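Gamma-resorcylate decarboxylase (Polaromonas, PDB 4QRO) probably catalyses the manganese-dependent, non-oxidative decarboxylation of gamma-resorcylate (2,6-dihydroxybenzoate) to resorcinol, as a dimeric member of the amidohydrolase family. Local coordinates at residues S285-W288 and P289-I293; R42-R45 and L46-E49; K27-P30 and E31-R35. All blocks are in the same frame, centred on the assembly; numbering follows the deposited sequence. Where two conformers were deposited one is given.

Contact 1 of 3, residues S285-W288 and P289-I293; sequences STDW and PFENI. With MN (manganese (II) ion), chain K; 38L (2-nitrobenzene-1,3-diol), chain M.
The carbonyl oxygen of D287 receives two backbone donors from the following turn, and the two approach it differently. F290 N lies 2.9 Å from D287 O, in the carbonyl plane and on a lone pair, whereas E291 N, at 3.2 Å from the same oxygen, sits well above that plane. The W288–P289 peptide between them is cis. It folds P289 back on the indole, where P289 CB stands 3.8 Å from the centroid of the five-membered ring, almost on its normal. I293 CD1 makes the second CH-pi contact on the opposite face, also over the five-membered ring. With CG anti to the backbone N (chi1 176°), the W288 ring is placed between them. Replacing the indole of W288 by an alanine methyl is likely to leave P289 and I293 without their shared aromatic surface and to open a gap beside R43 and L46. E291 O, buried here, has no hydrogen-bond partner and meets W288 CA in a CA-H...O contact of 3.3 Å.

The D287 carboxylate is divided between two tasks. OD1 binds manganese at 2.2 Å, beside E8, H10 and H164, while OD2 accepts from H218. A water lies within hydrogen-bonding range of D287 OD2, E291 OE2 and 38L OAH, with more acceptors around it than its two protons may serve; N234 of the second subunit also holds E291 OE2. The inhibitor's OAK and OAI bind the metal too, and F290 covers its ring face, 38L CAC being 3.5 Å from F290 CE2. One tight turn thus supplies a metal ligand and an aromatic cover, consistent with a substrate ring bound similarly.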
loop_
_atom_site.group_PDB
_atom_site.type_symbol
_atom_site.label_atom_id
_atom_site.label_comp_id
_atom_site.label_asym_id
_atom_site.label_seq_id
_atom_site.Cartn_x
_atom_site.Cartn_y
_atom_site.Cartn_z
ATOM N N SER A 285 -15.702 -6.211 -10.974
ATOM C CA SER A 285 -16.567 -5.168 -10.409
ATOM C C SER A 285 -16.133 -3.865 -11.030
ATOM O O SER A 285 -15.068 -3.802 -11.635
ATOM C CB SER A 285 -16.462 -5.100 -8.888
ATOM O OG SER A 285 -17.147 -6.209 -8.303
ATOM N N THR A 286 -16.961 -2.837 -10.898
ATOM C CA THR A 286 -16.735 -1.595 -11.594
ATOM C C THR A 286 -16.441 -0.402 -10.672
ATOM O O THR A 286 -15.591 0.423 -11.011
ATOM C CB THR A 286 -17.943 -1.237 -12.499
ATOM O OG1 THR A 286 -19.053 -0.889 -11.679
ATOM C CG2 THR A 286 -18.339 -2.389 -13.389
ATOM N N ASP A 287 -17.119 -0.319 -9.508
ATOM C CA ASP A 287 -17.145 0.889 -8.664
ATOM C C ASP A 287 -18.037 2.008 -9.240
ATOM O O ASP A 287 -17.896 3.160 -8.874
ATOM C CB ASP A 287 -15.745 1.425 -8.401
ATOM C CG ASP A 287 -15.590 2.028 -7.007
ATOM O OD1 ASP A 287 -16.584 2.119 -6.223
ATOM O OD2 ASP A 287 -14.439 2.405 -6.699
ATOM N N TRP A 288 -18.940 1.649 -10.131
ATOM C CA TRP A 288 -19.977 2.565 -10.565
ATOM C C TRP A 288 -20.650 3.075 -9.307
ATOM O O TRP A 288 -20.919 2.280 -8.400
ATOM C CB TRP A 288 -20.967 1.869 -11.485
ATOM C CG TRP A 288 -22.138 2.702 -11.926
ATOM C CD1 TRP A 288 -23.415 2.666 -11.384
ATOM C CD2 TRP A 288 -22.189 3.652 -12.996
ATOM N NE1 TRP A 288 -24.229 3.530 -12.053
ATOM C CE2 TRP A 288 -23.515 4.160 -13.043
ATOM C CE3 TRP A 288 -21.245 4.154 -13.898
ATOM C CZ2 TRP A 288 -23.930 5.114 -13.996
ATOM C CZ3 TRP A 288 -21.665 5.117 -14.860
ATOM C CH2 TRP A 288 -22.991 5.585 -14.881
ATOM N N PRO A 289 -20.907 4.392 -9.236
ATOM C CA PRO A 289 -20.790 5.416 -10.278
ATOM C C PRO A 289 -19.552 6.292 -10.219
ATOM O O PRO A 289 -19.458 7.298 -10.954
ATOM C CB PRO A 289 -22.045 6.253 -10.054
ATOM C CG PRO A 289 -22.177 6.245 -8.579
ATOM C CD PRO A 289 -21.747 4.876 -8.123
ATOM N N PHE A 290 -18.591 5.888 -9.400
ATOM C CA PHE A 290 -17.359 6.657 -9.217
ATOM C C PHE A 290 -16.380 6.344 -10.340
ATOM O O PHE A 290 -15.445 7.140 -10.610
ATOM C CB PHE A 290 -16.762 6.371 -7.824
ATOM C CG PHE A 290 -17.705 6.687 -6.698
ATOM C CD1 PHE A 290 -17.925 7.986 -6.318
ATOM C CD2 PHE A 290 -18.417 5.672 -6.048
ATOM C CE1 PHE A 290 -18.829 8.285 -5.315
ATOM C CE2 PHE A 290 -19.319 5.966 -5.029
ATOM C CZ PHE A 290 -19.507 7.272 -4.659
ATOM N N GLU A 291 -16.575 5.170 -10.947
ATOM C CA GLU A 291 -15.970 4.791 -12.216
ATOM C C GLU A 291 -17.061 4.481 -13.224
ATOM O O GLU A 291 -18.161 4.024 -12.846
ATOM C CB GLU A 291 -15.149 3.515 -12.076
ATOM C CG GLU A 291 -14.090 3.553 -11.021
ATOM C CD GLU A 291 -12.956 4.463 -11.387
ATOM O OE1 GLU A 291 -12.848 4.844 -12.582
ATOM O OE2 GLU A 291 -12.204 4.807 -10.462
ATOM N N ASN A 292 -16.753 4.696 -14.498
ATOM C CA ASN A 292 -17.663 4.346 -15.598
ATOM C C ASN A 292 -17.770 2.853 -15.828
ATOM O O ASN A 292 -16.757 2.137 -15.820
ATOM C CB ASN A 292 -17.223 4.971 -16.926
ATOM C CG ASN A 292 -17.701 6.401 -17.113
ATOM O OD1 ASN A 292 -18.190 7.056 -16.176
ATOM N ND2 ASN A 292 -17.596 6.883 -18.341
ATOM N N ILE A 293 -19.002 2.386 -16.027
ATOM C CA ILE A 293 -19.263 1.030 -16.457
ATOM C C ILE A 293 -18.523 0.711 -17.763
ATOM O O ILE A 293 -17.908 -0.353 -17.868
ATOM C CB ILE A 293 -20.781 0.752 -16.585
ATOM C CG1 ILE A 293 -21.423 0.680 -15.194
ATOM C CG2 ILE A 293 -21.035 -0.559 -17.336
ATOM C CD1 ILE A 293 -22.921 0.914 -15.193
HETATM MN MN MN K . -16.480 1.903 -4.075
HETATM O OAK 38L M . -14.355 2.887 -3.917
HETATM N NAG 38L M . -13.958 3.922 -4.377
HETATM O OAJ 38L M . -12.787 3.985 -4.747
HETATM C CAA 38L M . -14.844 5.023 -4.482
HETATM C CAF 38L M . -14.338 6.218 -4.985
HETATM O OAH 38L M . -13.393 6.189 -5.967
HETATM C CAE 38L M . -14.793 7.441 -4.493
HETATM C CAD 38L M . -15.798 7.481 -3.532
HETATM C CAC 38L M . -16.428 6.300 -3.149
HETATM C CAB 38L M . -15.984 5.078 -3.654
HETATM O OAI 38L M . -16.662 3.938 -3.316
HETATM O O HOH W 1 -12.382 3.946 -7.749
#

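Contact 2 of 3, residues R42-R45 and L46-E49; sequences RRVR and LMDE
L46 reaches back to R42: its CD1 methyl lies 4.0 Å from R42 CG and over one face of the guanidinium, which forms a salt bridge with E31. L46 N donates to R42 O at 2.8 Å, and M47, D48 and E49 repeat the i to i+4 bond onto R43, V44 and R45.

The close-packed side is the buried one of R43, V44 and M47. M47 CG sits 3.3 Å from R43 O, all three side chains touch F95 on strand 95-97, and M47 SD makes a lighter contact of 4.4 Å with V44 CG2. R43 carries its guanidinium into the protein, where D38 O and H10 O accept from it.

The solvent side is looser. In the R45 conformer described, one of two, R45 and E49 run alongside each other, yet their charged ends do not meet: E49 OE2 is 3.5 Å from R45 CG but 5.4 Å from R45 NE. R45 instead forms a salt bridge with D41, and D48 one with R94.

A buried flank of V44, M47 and the inward-reaching R43, with a charged outer flank, is that of an amphipathic alpha-helix laid against the parallel strands 52-59 and 95-97 in an amidohydrolase barrel.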
loop_
_atom_site.group_PDB
_atom_site.type_symbol
_atom_site.label_atom_id
_atom_site.label_comp_id
_atom_site.label_asym_id
_atom_site.label_seq_id
_atom_site.Cartn_x
_atom_site.Cartn_y
_atom_site.Cartn_z
ATOM N N ARG A 42 -31.286 4.340 -16.017
ATOM C CA ARG A 42 -30.082 4.417 -16.845
ATOM C C ARG A 42 -29.058 3.341 -16.485
ATOM O O ARG A 42 -28.386 2.793 -17.368
ATOM C CB ARG A 42 -29.473 5.820 -16.768
ATOM C CG ARG A 42 -28.159 5.968 -17.523
ATOM C CD ARG A 42 -27.766 7.427 -17.569
ATOM N NE ARG A 42 -26.439 7.614 -18.130
ATOM C CZ ARG A 42 -25.455 8.320 -17.566
ATOM N NH1 ARG A 42 -24.292 8.420 -18.202
ATOM N NH2 ARG A 42 -25.618 8.937 -16.387
ATOM N N ARG A 43 -28.971 3.030 -15.194
ATOM C CA ARG A 43 -28.103 1.981 -14.688
ATOM C C ARG A 43 -28.320 0.654 -15.402
ATOM O O ARG A 43 -27.358 0.019 -15.831
ATOM C CB ARG A 43 -28.296 1.812 -13.172
ATOM C CG ARG A 43 -27.352 0.814 -12.519
ATOM C CD ARG A 43 -27.590 0.693 -11.015
ATOM N NE ARG A 43 -27.458 1.978 -10.310
ATOM C CZ ARG A 43 -26.629 2.220 -9.292
ATOM N NH1 ARG A 43 -25.784 1.288 -8.804
ATOM N NH2 ARG A 43 -26.613 3.432 -8.775
ATOM N N VAL A 44 -29.577 0.259 -15.571
ATOM C CA VAL A 44 -29.870 -0.997 -16.234
ATOM C C VAL A 44 -29.583 -0.913 -17.742
ATOM O O VAL A 44 -29.074 -1.862 -18.352
ATOM C CB VAL A 44 -31.329 -1.436 -15.936
ATOM C CG1 VAL A 44 -31.724 -2.658 -16.769
ATOM C CG2 VAL A 44 -31.461 -1.721 -14.450
ATOM N N ARG A 45 -29.900 0.218 -18.356
ATOM C CA ARG A 45 -29.533 0.429 -19.744
ATOM C C ARG A 45 -28.015 0.269 -19.944
ATOM O O ARG A 45 -27.568 -0.356 -20.912
ATOM C CB ARG A 45 -30.020 1.803 -20.191
ATOM C CG ARG A 45 -29.461 2.316 -21.498
ATOM C CD ARG A 45 -30.210 3.585 -21.890
ATOM N NE ARG A 45 -31.507 3.628 -21.227
ATOM C CZ ARG A 45 -31.887 4.564 -20.362
ATOM N NH1 ARG A 45 -33.071 4.480 -19.815
ATOM N NH2 ARG A 45 -31.094 5.581 -20.059
ATOM N N LEU A 46 -27.209 0.826 -19.048
ATOM C CA LEU A 46 -25.735 0.692 -19.196
ATOM C C LEU A 46 -25.280 -0.759 -18.983
ATOM O O LEU A 46 -24.349 -1.249 -19.662
ATOM C CB LEU A 46 -25.002 1.630 -18.251
ATOM C CG LEU A 46 -25.172 3.105 -18.635
ATOM C CD1 LEU A 46 -24.665 3.991 -17.486
ATOM C CD2 LEU A 46 -24.509 3.421 -19.973
ATOM N N MET A 47 -25.961 -1.445 -18.067
ATOM C CA MET A 47 -25.738 -2.875 -17.831
ATOM C C MET A 47 -25.983 -3.693 -19.098
ATOM O O MET A 47 -25.164 -4.525 -19.490
ATOM C CB MET A 47 -26.614 -3.376 -16.685
ATOM C CG MET A 47 -26.123 -3.003 -15.287
ATOM S SD MET A 47 -27.414 -3.274 -14.053
ATOM C CE MET A 47 -27.499 -5.056 -14.081
ATOM N N ASP A 48 -27.092 -3.412 -19.768
ATOM C CA ASP A 48 -27.418 -4.045 -21.032
ATOM C C ASP A 48 -26.377 -3.719 -22.087
ATOM O O ASP A 48 -25.949 -4.589 -22.831
ATOM C CB ASP A 48 -28.786 -3.561 -21.526
ATOM C CG ASP A 48 -29.940 -4.074 -20.673
ATOM O OD1 ASP A 48 -29.776 -5.053 -19.913
ATOM O OD2 ASP A 48 -31.037 -3.477 -20.759
ATOM N N GLU A 49 -25.972 -2.462 -22.158
ATOM C CA GLU A 49 -25.031 -2.051 -23.188
ATOM C C GLU A 49 -23.588 -2.530 -22.996
ATOM O O GLU A 49 -22.776 -2.421 -23.915
ATOM C CB GLU A 49 -25.065 -0.537 -23.331
ATOM C CG GLU A 49 -26.355 -0.013 -23.935
ATOM C CD GLU A 49 -26.461 1.502 -23.855
ATOM O OE1 GLU A 49 -25.569 2.142 -23.269
ATOM O OE2 GLU A 49 -27.443 2.057 -24.385
#

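Contact 3 of 3, residues K27-P30 and E31-R35; sequences KDWP and ELRSR
R33 folds back across W29, the two side chains crossing at about a right angle. R33 CB stands over the centre of the six-membered ring, 4.2 Å from its centroid and 18° off the normal, a CH-pi contact. Further out the arginine bends at chi3 (62°), which brings its guanidinium past the NE1 rim of the indole, so that W29 CD1 lies over one guanidinium face and R33 NH1 is 3.7 Å from W29 NE1. The two planes are 57° apart, so the groups are inclined to each other and do not stack flat. A shared water bridges them, accepting from W29 NE1 and from R33 NH1 in the plane of each group. A second water accepts from R33 NE and donates to P30 O, at 2.7 Å from that oxygen, linking the arginine to the backbone as well. R33 was modelled in two conformers, so this describes one of them.

L32 takes the rim of the same ring. Its CD2 methyl lies 3.9 Å from W29 CZ3, near the ring plane, so leucine and arginine meet different aspects of one indole.

Backbone bonds hold the turn: R33 N donates to W29 O at 2.7 Å, L32 N to D28 O and S34 N to P30 O. On another flank, E31 OE2 receives R35 NE at 2.8 Å on its anti side, in a salt bridge. K27 NZ forms a salt bridge with D28 OD2 and donates to K238 O of the second subunit.

W29 and R33 rest on L17 of helix 14-17, L32 packs on V24 and P289, and R35 makes a cation-pi contact with W236 of the second subunit; this first part of helix 29-37 therefore lies between helix 14-17, the 285-293 loop and the dimer partner.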
loop_
_atom_site.group_PDB
_atom_site.type_symbol
_atom_site.label_atom_id
_atom_site.label_comp_id
_atom_site.label_asym_id
_atom_site.label_seq_id
_atom_site.Cartn_x
_atom_site.Cartn_y
_atom_site.Cartn_z
ATOM N N LYS A 27 -18.523 20.937 -10.540
ATOM C CA LYS A 27 -19.102 20.873 -11.882
ATOM C C LYS A 27 -19.636 19.475 -12.218
ATOM O O LYS A 27 -20.566 19.350 -13.011
ATOM C CB LYS A 27 -18.092 21.324 -12.955
ATOM C CG LYS A 27 -16.888 20.411 -13.165
ATOM C CD LYS A 27 -16.009 20.887 -14.326
ATOM C CE LYS A 27 -15.361 19.726 -15.077
ATOM N NZ LYS A 27 -14.501 18.850 -14.226
ATOM N N ASP A 28 -19.054 18.438 -11.604
ATOM C CA ASP A 28 -19.449 17.058 -11.865
ATOM C C ASP A 28 -20.475 16.475 -10.899
ATOM O O ASP A 28 -20.954 15.357 -11.110
ATOM C CB ASP A 28 -18.197 16.171 -11.904
ATOM C CG ASP A 28 -17.268 16.572 -13.036
ATOM O OD1 ASP A 28 -17.691 16.488 -14.214
ATOM O OD2 ASP A 28 -16.138 17.013 -12.732
ATOM N N TRP A 29 -20.812 17.206 -9.843
ATOM C CA TRP A 29 -21.777 16.704 -8.851
ATOM C C TRP A 29 -23.165 16.373 -9.458
ATOM O O TRP A 29 -23.752 15.300 -9.159
ATOM C CB TRP A 29 -21.876 17.693 -7.666
ATOM C CG TRP A 29 -22.902 17.303 -6.652
ATOM C CD1 TRP A 29 -24.015 18.018 -6.287
ATOM C CD2 TRP A 29 -22.933 16.092 -5.887
ATOM N NE1 TRP A 29 -24.727 17.325 -5.340
ATOM C CE2 TRP A 29 -24.086 16.142 -5.075
ATOM C CE3 TRP A 29 -22.095 14.968 -5.810
ATOM C CZ2 TRP A 29 -24.433 15.103 -4.208
ATOM C CZ3 TRP A 29 -22.437 13.940 -4.950
ATOM C CH2 TRP A 29 -23.596 14.022 -4.149
ATOM N N PRO A 30 -23.701 17.256 -10.332
ATOM C CA PRO A 30 -25.022 16.898 -10.884
ATOM C C PRO A 30 -25.030 15.520 -11.538
ATOM O O PRO A 30 -25.963 14.748 -11.338
ATOM C CB PRO A 30 -25.288 18.023 -11.886
ATOM C CG PRO A 30 -24.542 19.192 -11.294
ATOM C CD PRO A 30 -23.255 18.570 -10.821
ATOM N N GLU A 31 -23.982 15.181 -12.286
ATOM C CA GLU A 31 -23.896 13.834 -12.878
ATOM C C GLU A 31 -23.787 12.744 -11.827
ATOM O O GLU A 31 -24.534 11.754 -11.893
ATOM C CB GLU A 31 -22.700 13.705 -13.839
ATOM C CG GLU A 31 -22.424 12.274 -14.309
ATOM C CD GLU A 31 -23.417 11.763 -15.353
ATOM O OE1 GLU A 31 -24.253 12.554 -15.776
ATOM O OE2 GLU A 31 -23.374 10.576 -15.759
ATOM N N LEU A 32 -22.827 12.885 -10.899
ATOM C CA LEU A 32 -22.621 11.870 -9.882
ATOM C C LEU A 32 -23.880 11.628 -9.052
ATOM O O LEU A 32 -24.238 10.488 -8.791
ATOM C CB LEU A 32 -21.454 12.242 -8.937
ATOM C CG LEU A 32 -21.176 11.223 -7.828
ATOM C CD1 LEU A 32 -20.940 9.852 -8.436
ATOM C CD2 LEU A 32 -20.005 11.638 -6.934
ATOM N N ARG A 33 -24.500 12.714 -8.606
ATOM C CA ARG A 33 -25.788 12.695 -7.900
ATOM C C ARG A 33 -26.826 11.840 -8.643
ATOM O O ARG A 33 -27.498 10.953 -8.056
ATOM C CB ARG A 33 -26.279 14.155 -7.778
ATOM C CG ARG A 33 -27.654 14.387 -7.169
ATOM C CD ARG A 33 -27.846 15.862 -6.809
ATOM N NE ARG A 33 -27.787 16.747 -7.973
ATOM C CZ ARG A 33 -27.781 18.076 -7.915
ATOM N NH1 ARG A 33 -27.805 18.715 -6.745
ATOM N NH2 ARG A 33 -27.737 18.773 -9.037
ATOM N N SER A 34 -26.985 12.150 -9.924
ATOM C CA SER A 34 -27.970 11.476 -10.792
ATOM C C SER A 34 -27.666 9.989 -10.915
ATOM O O SER A 34 -28.588 9.168 -10.884
ATOM C CB SER A 34 -28.000 12.113 -12.181
ATOM O OG SER A 34 -26.781 11.915 -12.847
ATOM N N ARG A 35 -26.374 9.627 -11.017
ATOM C CA ARG A 35 -25.988 8.201 -11.059
ATOM C C ARG A 35 -26.260 7.521 -9.741
ATOM O O ARG A 35 -26.747 6.370 -9.727
ATOM C CB ARG A 35 -24.505 8.028 -11.368
ATOM C CG ARG A 35 -24.056 8.523 -12.720
ATOM C CD ARG A 35 -22.525 8.398 -12.861
ATOM N NE ARG A 35 -22.037 8.718 -14.180
ATOM C CZ ARG A 35 -20.798 8.511 -14.611
ATOM N NH1 ARG A 35 -19.861 7.991 -13.820
ATOM N NH2 ARG A 35 -20.508 8.806 -15.860
HETATM O O HOH W 2 -22.465 17.118 -14.001
HETATM O O HOH W 3 -27.241 17.756 -3.987
HETATM O O HOH W 4 -28.412 15.618 -10.500
#

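Overall arrangement
From the N terminus the order is contact 3, contact 2, contact 1; each closes a local turn of continuous chain before the next opens, so none nests or crosses. Contacts 3 and 2 sit on the successive helices 29-37 and 42-49, their centres about 17 Å apart and joined by the R42–E31 salt bridge. Contact 1 comes much later, after strand 282-283 and leading into helix 293-302, yet it touches both helices: W288 and I293 pack on L46, while R35 probably hydrogen-bonds to P289 O and N292 OD1. The metal-site loop is thus tied to two early helices, and contacts 1 and 3 both reach the second subunit.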